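Local atomic coordinates of cell wall surface anchor family protein (Streptococcus agalactiae serogroup V, PDB entry 3TW0), a protein that serves as the adhesive tip pilin of group B streptococcal pili, probably meeting host surfaces through the magnesium-binding von Willebrand factor A domain contained in this chain. Residues Ala163-Ile168 with Gly317-Thr322; Leu307-Asn312 with Gln343-Lys348. The protein carries 2 engineered substitutions. One frame throughout, in Å; residues are numbered along the deposited sequence.

Contact 1 (Ala163-Ile168 with Gly317-Thr322)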
ATOM      1  N   ALA A 163     -16.560  23.220   8.464  1.00 31.54           N
ATOM      2  CA  ALA A 163     -16.327  24.095   9.617  1.00 32.05           C
ATOM      3  C   ALA A 163     -15.365  23.529  10.678  1.00 32.61           C
ATOM      4  O   ALA A 163     -14.895  24.262  11.559  1.00 34.21           O
ATOM      5  CB  ALA A 163     -17.677  24.482  10.271  1.00 32.09           C
ATOM      6  N   ARG A 164     -15.072  22.236  10.628  1.00 31.72           N
ATOM      7  CA  ARG A 164     -14.149  21.654  11.614  1.00 31.02           C
ATOM      8  C   ARG A 164     -12.744  21.573  11.030  1.00 30.56           C
ATOM      9  O   ARG A 164     -12.583  21.489   9.812  1.00 31.05           O
ATOM     10  CB  ARG A 164     -14.643  20.278  12.082  1.00 30.63           C
ATOM     11  CG  ARG A 164     -16.106  20.288  12.540  1.00 30.08           C
ATOM     12  CD  ARG A 164     -16.615  18.913  12.902  1.00 29.08           C
ATOM     13  NE  ARG A 164     -15.840  18.316  13.990  1.00 27.69           N
ATOM     14  CZ  ARG A 164     -16.150  18.432  15.270  1.00 28.06           C
ATOM     15  NH1 ARG A 164     -17.211  19.146  15.644  1.00 29.32           N
ATOM     16  NH2 ARG A 164     -15.394  17.868  16.181  1.00 27.58           N
ATOM     17  N   LYS A 165     -11.730  21.641  11.886  1.00 29.79           N
ATOM     18  CA  LYS A 165     -10.357  21.382  11.452  1.00 28.90           C
ATOM     19  C   LYS A 165     -10.140  19.876  11.312  1.00 27.05           C
ATOM     20  O   LYS A 165     -10.638  19.108  12.114  1.00 26.97           O
ATOM     21  CB  LYS A 165      -9.348  21.962  12.440  1.00 28.76           C
ATOM     22  CG  LYS A 165      -9.113  23.475  12.281  1.00 33.24           C
ATOM     23  CD  LYS A 165      -8.872  23.895  10.803  1.00 37.77           C
ATOM     24  CE  LYS A 165      -7.490  23.508  10.236  1.00 40.53           C
ATOM     25  NZ  LYS A 165      -7.396  23.792   8.743  1.00 40.54           N
ATOM     26  N   LYS A 166      -9.391  19.466  10.300  1.00 25.36           N
ATOM     27  CA  LYS A 166      -9.236  18.030   9.992  1.00 23.82           C
ATOM     28  C   LYS A 166      -7.753  17.695   9.797  1.00 22.44           C
ATOM     29  O   LYS A 166      -7.030  18.442   9.164  1.00 21.18           O
ATOM     30  CB  LYS A 166     -10.126  17.630   8.788  1.00 23.81           C
ATOM     31  CG  LYS A 166     -11.627  18.048   8.970  1.00 25.58           C
ATOM     32  CD  LYS A 166     -12.564  17.851   7.756  1.00 28.58           C
ATOM     33  CE  LYS A 166     -12.564  19.019   6.726  1.00 31.68           C
ATOM     34  NZ  LYS A 166     -12.201  20.351   7.327  1.00 32.90           N
ATOM     35  N   LEU A 167      -7.290  16.611  10.407  1.00 20.23           N
ATOM     36  CA  LEU A 167      -5.905  16.199  10.232  1.00 19.17           C
ATOM     37  C   LEU A 167      -5.779  14.707   9.920  1.00 18.26           C
ATOM     38  O   LEU A 167      -6.455  13.875  10.535  1.00 17.22           O
ATOM     39  CB  LEU A 167      -5.085  16.540  11.469  1.00 19.24           C
ATOM     40  CG  LEU A 167      -3.714  15.875  11.601  1.00 19.96           C
ATOM     41  CD1 LEU A 167      -2.733  16.415  10.529  1.00 20.81           C
ATOM     42  CD2 LEU A 167      -3.161  16.089  13.019  1.00 20.14           C
ATOM     43  N   ILE A 168      -4.950  14.379   8.929  1.00 16.95           N
ATOM     44  CA  ILE A 168      -4.492  12.991   8.788  1.00 16.80           C
ATOM     45  C   ILE A 168      -3.054  12.919   9.299  1.00 16.31           C
ATOM     46  O   ILE A 168      -2.196  13.722   8.875  1.00 15.94           O
ATOM     47  CB  ILE A 168      -4.631  12.436   7.342  1.00 16.50           C
ATOM     48  CG1 ILE A 168      -6.126  12.383   6.955  1.00 15.78           C
ATOM     49  CG2 ILE A 168      -3.979  11.034   7.269  1.00 16.73           C
ATOM     50  CD1 ILE A 168      -6.359  12.219   5.457  1.00 17.04           C
ATOM     51  N   GLY A 317      -8.129  20.508   1.383  1.00 28.58           N
ATOM     52  CA  GLY A 317      -7.654  21.664   2.116  1.00 28.51           C
ATOM     53  C   GLY A 317      -7.437  21.407   3.584  1.00 28.78           C
ATOM     54  O   GLY A 317      -7.441  22.357   4.373  1.00 29.35           O
ATOM     55  N   TYR A 318      -7.250  20.144   3.985  1.00 27.74           N
ATOM     56  CA  TYR A 318      -6.891  19.897   5.383  1.00 26.50           C
ATOM     57  C   TYR A 318      -5.430  19.482   5.539  1.00 25.23           C
ATOM     58  O   TYR A 318      -4.703  19.433   4.555  1.00 24.79           O
ATOM     59  CB  TYR A 318      -7.856  18.955   6.099  1.00 26.15           C
ATOM     60  CG  TYR A 318      -8.146  17.662   5.424  1.00 28.48           C
ATOM     61  CD1 TYR A 318      -7.182  16.661   5.361  1.00 29.02           C
ATOM     62  CD2 TYR A 318      -9.422  17.392   4.898  1.00 28.15           C
ATOM     63  CE1 TYR A 318      -7.462  15.464   4.757  1.00 28.47           C
ATOM     64  CE2 TYR A 318      -9.707  16.181   4.307  1.00 27.27           C
ATOM     65  CZ  TYR A 318      -8.717  15.227   4.240  1.00 29.29           C
ATOM     66  OH  TYR A 318      -8.972  14.019   3.636  1.00 34.27           O
ATOM     67  N   ASP A 319      -5.005  19.191   6.766  1.00 23.37           N
ATOM     68  CA  ASP A 319      -3.595  18.919   7.009  1.00 23.32           C
ATOM     69  C   ASP A 319      -3.238  17.453   6.915  1.00 22.21           C
ATOM     70  O   ASP A 319      -3.973  16.613   7.390  1.00 22.29           O
ATOM     71  CB  ASP A 319      -3.174  19.448   8.373  1.00 23.71           C
ATOM     72  CG  ASP A 319      -3.190  20.950   8.415  1.00 26.64           C
ATOM     73  OD1 ASP A 319      -2.370  21.554   7.702  1.00 29.47           O
ATOM     74  OD2 ASP A 319      -4.043  21.501   9.124  1.00 31.37           O
ATOM     75  N   ILE A 320      -2.090  17.149   6.326  1.00 21.09           N
ATOM     76  CA  ILE A 320      -1.599  15.783   6.372  1.00 19.77           C
ATOM     77  C   ILE A 320      -0.159  15.792   6.842  1.00 19.77           C
ATOM     78  O   ILE A 320       0.720  16.390   6.190  1.00 19.43           O
ATOM     79  CB  ILE A 320      -1.772  15.011   5.034  1.00 19.95           C
ATOM     80  CG1 ILE A 320      -3.235  15.083   4.516  1.00 17.49           C
ATOM     81  CG2 ILE A 320      -1.335  13.542   5.225  1.00 19.34           C
ATOM     82  CD1 ILE A 320      -3.489  16.158   3.453  1.00 19.10           C
ATOM     83  N   PHE A 321       0.063  15.156   7.995  1.00 18.49           N
ATOM     84  CA  PHE A 321       1.390  15.028   8.565  1.00 19.41           C
ATOM     85  C   PHE A 321       1.854  13.580   8.459  1.00 18.88           C
ATOM     86  O   PHE A 321       1.102  12.666   8.818  1.00 18.60           O
ATOM     87  CB  PHE A 321       1.413  15.454  10.049  1.00 19.21           C
ATOM     88  CG  PHE A 321       0.968  16.873  10.304  1.00 21.97           C
ATOM     89  CD1 PHE A 321       0.716  17.760   9.265  1.00 24.74           C
ATOM     90  CD2 PHE A 321       0.811  17.327  11.609  1.00 25.17           C
ATOM     91  CE1 PHE A 321       0.307  19.090   9.517  1.00 28.17           C
ATOM     92  CE2 PHE A 321       0.410  18.647  11.868  1.00 27.48           C
ATOM     93  CZ  PHE A 321       0.164  19.531  10.812  1.00 26.42           C
ATOM     94  N   THR A 322       3.089  13.381   7.992  1.00 17.16           N
ATOM     95  CA  THR A 322       3.659  12.055   7.869  1.00 16.92           C
ATOM     96  C   THR A 322       4.886  11.866   8.789  1.00 18.10           C
ATOM     97  O   THR A 322       5.827  12.676   8.776  1.00 19.15           O
ATOM     98  CB  THR A 322       4.027  11.739   6.413  1.00 15.47           C
ATOM     99  OG1 THR A 322       2.964  12.138   5.564  1.00 13.85           O
ATOM    100  CG2 THR A 322       4.224  10.239   6.197  1.00 15.62           C
TER
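Tyr-318 meets Lys-166 and Ile-168 along its whole length, just where strands 165-168 and 319-322 come together. Its CB lies 3.2 Å from Lys-166 O and also touches Lys-166 CB. With chi1 at 51°, CG sits between the backbone N and the carbonyl carbon, and the ring is carried obliquely past Lys-166 towards Ile-168: CD2 packs on CB and CE of Lys-166, while Tyr-318 CE1 lies 3.5 Å from Ile-168 CD1. The hydroxyl at the tip passes that same methyl and is hydrogen-bonded to Asn-153 of helix 145-159.

Three backbone bonds join the strands: Asp-319 N to Lys-166 O, Ile-168 N to Asp-319 O at 2.9 Å, and Phe-321 N to Ile-168 O at 2.8 Å. On the face that carries Leu-167 and Asp-319, Leu-167 CD1 stands over the centre of the Phe-321 ring, a CH-pi contact 3.8 Å from the centroid. Lys-165 NZ stays 4.1 Å from Asp-319 OD2, too far for a salt bridge. Helix 145-159 covers the Ile-168 face through Ala-152 and Leu-156. Two adjacent parallel strands with helices packed against the sheet are characteristic of the Rossmann-like core of a von Willebrand factor A domain.

Contact 2 (Leu307-Asn312 with Gln343-Lys348)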
ATOM      1  N   LEU A 307      -0.185  10.656  -7.062  1.00 13.04           N
ATOM      2  CA  LEU A 307      -1.161  11.189  -7.984  1.00 13.69           C
ATOM      3  C   LEU A 307      -2.559  11.081  -7.391  1.00 14.46           C
ATOM      4  O   LEU A 307      -3.357  12.024  -7.458  1.00 13.77           O
ATOM      5  CB  LEU A 307      -1.055  10.500  -9.341  1.00 13.72           C
ATOM      6  CG  LEU A 307       0.163  10.793 -10.224  1.00 14.56           C
ATOM      7  CD1 LEU A 307       0.244   9.757 -11.338  1.00 12.64           C
ATOM      8  CD2 LEU A 307       0.151  12.243 -10.805  1.00 14.43           C
ATOM      9  N   TYR A 308      -2.863   9.948  -6.762  1.00 14.70           N
ATOM     10  CA  TYR A 308      -4.157   9.836  -6.130  1.00 15.09           C
ATOM     11  C   TYR A 308      -4.273  10.839  -4.984  1.00 15.39           C
ATOM     12  O   TYR A 308      -5.311  11.497  -4.829  1.00 17.21           O
ATOM     13  CB  TYR A 308      -4.431   8.418  -5.590  1.00 15.44           C
ATOM     14  CG  TYR A 308      -5.531   8.496  -4.588  1.00 15.70           C
ATOM     15  CD1 TYR A 308      -6.858   8.478  -4.985  1.00 18.44           C
ATOM     16  CD2 TYR A 308      -5.239   8.711  -3.249  1.00 19.54           C
ATOM     17  CE1 TYR A 308      -7.885   8.623  -4.058  1.00 19.62           C
ATOM     18  CE2 TYR A 308      -6.246   8.861  -2.312  1.00 22.55           C
ATOM     19  CZ  TYR A 308      -7.560   8.810  -2.721  1.00 21.82           C
ATOM     20  OH  TYR A 308      -8.532   8.958  -1.755  1.00 24.28           O
ATOM     21  N   PHE A 309      -3.217  10.957  -4.184  1.00 15.28           N
ATOM     22  CA  PHE A 309      -3.198  11.891  -3.058  1.00 15.26           C
ATOM     23  C   PHE A 309      -3.466  13.310  -3.565  1.00 16.21           C
ATOM     24  O   PHE A 309      -4.365  14.003  -3.077  1.00 16.08           O
ATOM     25  CB  PHE A 309      -1.854  11.825  -2.331  1.00 14.59           C
ATOM     26  CG  PHE A 309      -1.750  12.748  -1.137  1.00 14.17           C
ATOM     27  CD1 PHE A 309      -2.165  12.327   0.138  1.00 15.48           C
ATOM     28  CD2 PHE A 309      -1.231  14.046  -1.283  1.00 15.81           C
ATOM     29  CE1 PHE A 309      -2.083  13.202   1.249  1.00 18.40           C
ATOM     30  CE2 PHE A 309      -1.150  14.910  -0.196  1.00 14.47           C
ATOM     31  CZ  PHE A 309      -1.552  14.489   1.072  1.00 14.96           C
ATOM     32  N   ASN A 310      -2.687  13.718  -4.567  1.00 16.80           N
ATOM     33  CA  ASN A 310      -2.762  15.076  -5.089  1.00 16.51           C
ATOM     34  C   ASN A 310      -4.065  15.371  -5.821  1.00 16.71           C
ATOM     35  O   ASN A 310      -4.493  16.508  -5.896  1.00 16.55           O
ATOM     36  CB  ASN A 310      -1.558  15.379  -5.992  1.00 16.22           C
ATOM     37  CG  ASN A 310      -0.262  15.567  -5.206  1.00 16.08           C
ATOM     38  OD1 ASN A 310      -0.292  15.845  -4.010  1.00 16.24           O
ATOM     39  ND2 ASN A 310       0.886  15.415  -5.880  1.00 15.36           N
ATOM     40  N   GLY A 311      -4.700  14.347  -6.361  1.00 17.46           N
ATOM     41  CA  GLY A 311      -5.952  14.518  -7.079  1.00 16.82           C
ATOM     42  C   GLY A 311      -7.179  14.578  -6.187  1.00 17.66           C
ATOM     43  O   GLY A 311      -8.165  15.244  -6.529  1.00 17.92           O
ATOM     44  N   ASN A 312      -7.143  13.883  -5.054  1.00 16.67           N
ATOM     45  CA  ASN A 312      -8.371  13.579  -4.301  1.00 16.62           C
ATOM     46  C   ASN A 312      -8.303  13.931  -2.807  1.00 17.23           C
ATOM     47  O   ASN A 312      -9.348  14.051  -2.148  1.00 17.27           O
ATOM     48  CB  ASN A 312      -8.748  12.080  -4.474  1.00 17.07           C
ATOM     49  CG  ASN A 312      -8.875  11.657  -5.935  1.00 16.22           C
ATOM     50  OD1 ASN A 312      -9.960  11.722  -6.499  1.00 20.94           O
ATOM     51  ND2 ASN A 312      -7.767  11.216  -6.557  1.00 16.69           N
ATOM     52  N   GLN A 343       7.110  12.867   1.827  1.00 16.26           N
ATOM     53  CA  GLN A 343       6.981  14.322   1.658  1.00 16.64           C
ATOM     54  C   GLN A 343       5.926  14.595   0.618  1.00 16.36           C
ATOM     55  O   GLN A 343       5.099  15.485   0.813  1.00 17.74           O
ATOM     56  CB  GLN A 343       8.322  14.940   1.211  1.00 15.62           C
ATOM     57  CG  GLN A 343       9.335  15.088   2.335  1.00 17.23           C
ATOM     58  CD  GLN A 343      10.774  15.326   1.846  1.00 21.47           C
ATOM     59  OE1 GLN A 343      11.132  15.024   0.702  1.00 21.30           O
ATOM     60  NE2 GLN A 343      11.604  15.856   2.736  1.00 21.70           N
ATOM     61  N   SER A 344       5.942  13.804  -0.462  1.00 16.29           N
ATOM     62  CA  SER A 344       4.957  13.912  -1.565  1.00 15.95           C
ATOM     63  C   SER A 344       3.497  13.772  -1.117  1.00 16.61           C
ATOM     64  O   SER A 344       2.609  14.362  -1.739  1.00 14.73           O
ATOM     65  CB  SER A 344       5.249  12.913  -2.698  1.00 15.81           C
ATOM     66  OG  SER A 344       4.645  11.636  -2.439  1.00 16.42           O
ATOM     67  N   ILE A 345       3.259  13.001  -0.045  1.00 16.73           N
ATOM     68  CA  ILE A 345       1.895  12.774   0.467  1.00 17.60           C
ATOM     69  C   ILE A 345       1.652  13.405   1.854  1.00 18.68           C
ATOM     70  O   ILE A 345       0.897  12.869   2.691  1.00 19.33           O
ATOM     71  CB  ILE A 345       1.523  11.272   0.441  1.00 17.41           C
ATOM     72  CG1 ILE A 345       2.368  10.457   1.437  1.00 17.69           C
ATOM     73  CG2 ILE A 345       1.603  10.752  -1.048  1.00 16.59           C
ATOM     74  CD1 ILE A 345       1.825   8.981   1.726  1.00 15.69           C
ATOM     75  N   SER A 346       2.330  14.526   2.094  1.00 19.17           N
ATOM     76  CA  SER A 346       2.121  15.369   3.262  1.00 19.85           C
ATOM     77  C   SER A 346       1.705  16.741   2.756  1.00 21.01           C
ATOM     78  O   SER A 346       1.947  17.068   1.586  1.00 20.52           O
ATOM     79  CB  SER A 346       3.416  15.495   4.060  1.00 19.88           C
ATOM     80  OG  SER A 346       3.921  14.227   4.441  1.00 16.27           O
ATOM     81  N   SER A 347       1.066  17.524   3.620  1.00 22.93           N
ATOM     82  CA  SER A 347       0.639  18.883   3.286  1.00 25.29           C
ATOM     83  C   SER A 347       1.758  19.733   2.692  1.00 26.13           C
ATOM     84  O   SER A 347       1.578  20.344   1.653  1.00 26.91           O
ATOM     85  CB  SER A 347       0.054  19.579   4.516  1.00 25.31           C
ATOM     86  OG  SER A 347      -1.188  19.013   4.850  1.00 25.21           O
ATOM     87  N   LYS A 348       2.900  19.786   3.359  1.00 27.98           N
ATOM     88  CA  LYS A 348       4.091  20.406   2.767  1.00 30.34           C
ATOM     89  C   LYS A 348       5.355  19.690   3.204  1.00 30.95           C
ATOM     90  O   LYS A 348       5.304  18.795   4.072  1.00 31.42           O
ATOM     91  CB  LYS A 348       4.188  21.916   3.070  1.00 31.37           C
ATOM     92  CG  LYS A 348       3.584  22.383   4.396  1.00 34.01           C
ATOM     93  CD  LYS A 348       2.267  23.142   4.157  1.00 37.60           C
ATOM     94  CE  LYS A 348       1.387  23.260   5.421  1.00 39.82           C
ATOM     95  NZ  LYS A 348       2.148  23.502   6.727  1.00 41.98           N
TER
HETATM   96  O   HOH W   1       2.859  15.540  -4.040  1.00 23.86           O
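Phe-309 lays one face of its ring against Ile-345, the first residue to leave helical geometry after helix 335-344. Ile-345 CA stands over the ring centre, 3.7 Å from the centroid and only 8° off the normal, in a CH-pi contact. Ile-345 O reaches the far end of the ring, 3.3 Å from Phe-309 CE1, and Ile-345 CG2 fits against Phe-309 CB at 3.8 Å. The ring extends across to this turn because its CG is anti to the backbone N (chi1 -179°). Leu-149 and Ile-320 also touch the Phe-309 side chain, so this part of the contact is buried and close-packed.

The Asn-310 side is looser and wetter. Asn-310 OD1 stays 4.0 Å from Ser-344 O, and one water spans the interval, accepting from Asn-310 ND2 at 2.7 Å and donating to Ser-344 O at 2.6 Å. The water thus gives the carbonyl at the helix end a partner that the asparagine does not supply directly. The amide is held from elsewhere too, OD1 by Arg-314 and ND2 by Ser-207 O. An aromatic ring from one helix packed face-on against the turn that leaves another joins neighbouring helix ends in the alpha/beta fold of this von Willebrand factor A domain.

In the fold
From the N terminus, strand 11-18 comes first, and strand 165-172 later pairs beside it. Contact 1 closes a loop of 148 residues by setting strand 319-324 against the other side of strand 165-172 in the parallel sheet. Helix 302-312 lies within that loop, whereas the turn after helix 335-344 lies beyond it; contact 2, which closes a loop of only 30 residues, therefore crosses contact 1 along the chain. The two meet in space: Ser-347 OG probably hydrogen-bonds to Ile-320 N, and Ser-346 OG probably to Thr-322 OG1. Together they tie two inner strands to the helices before and after strand 319-324.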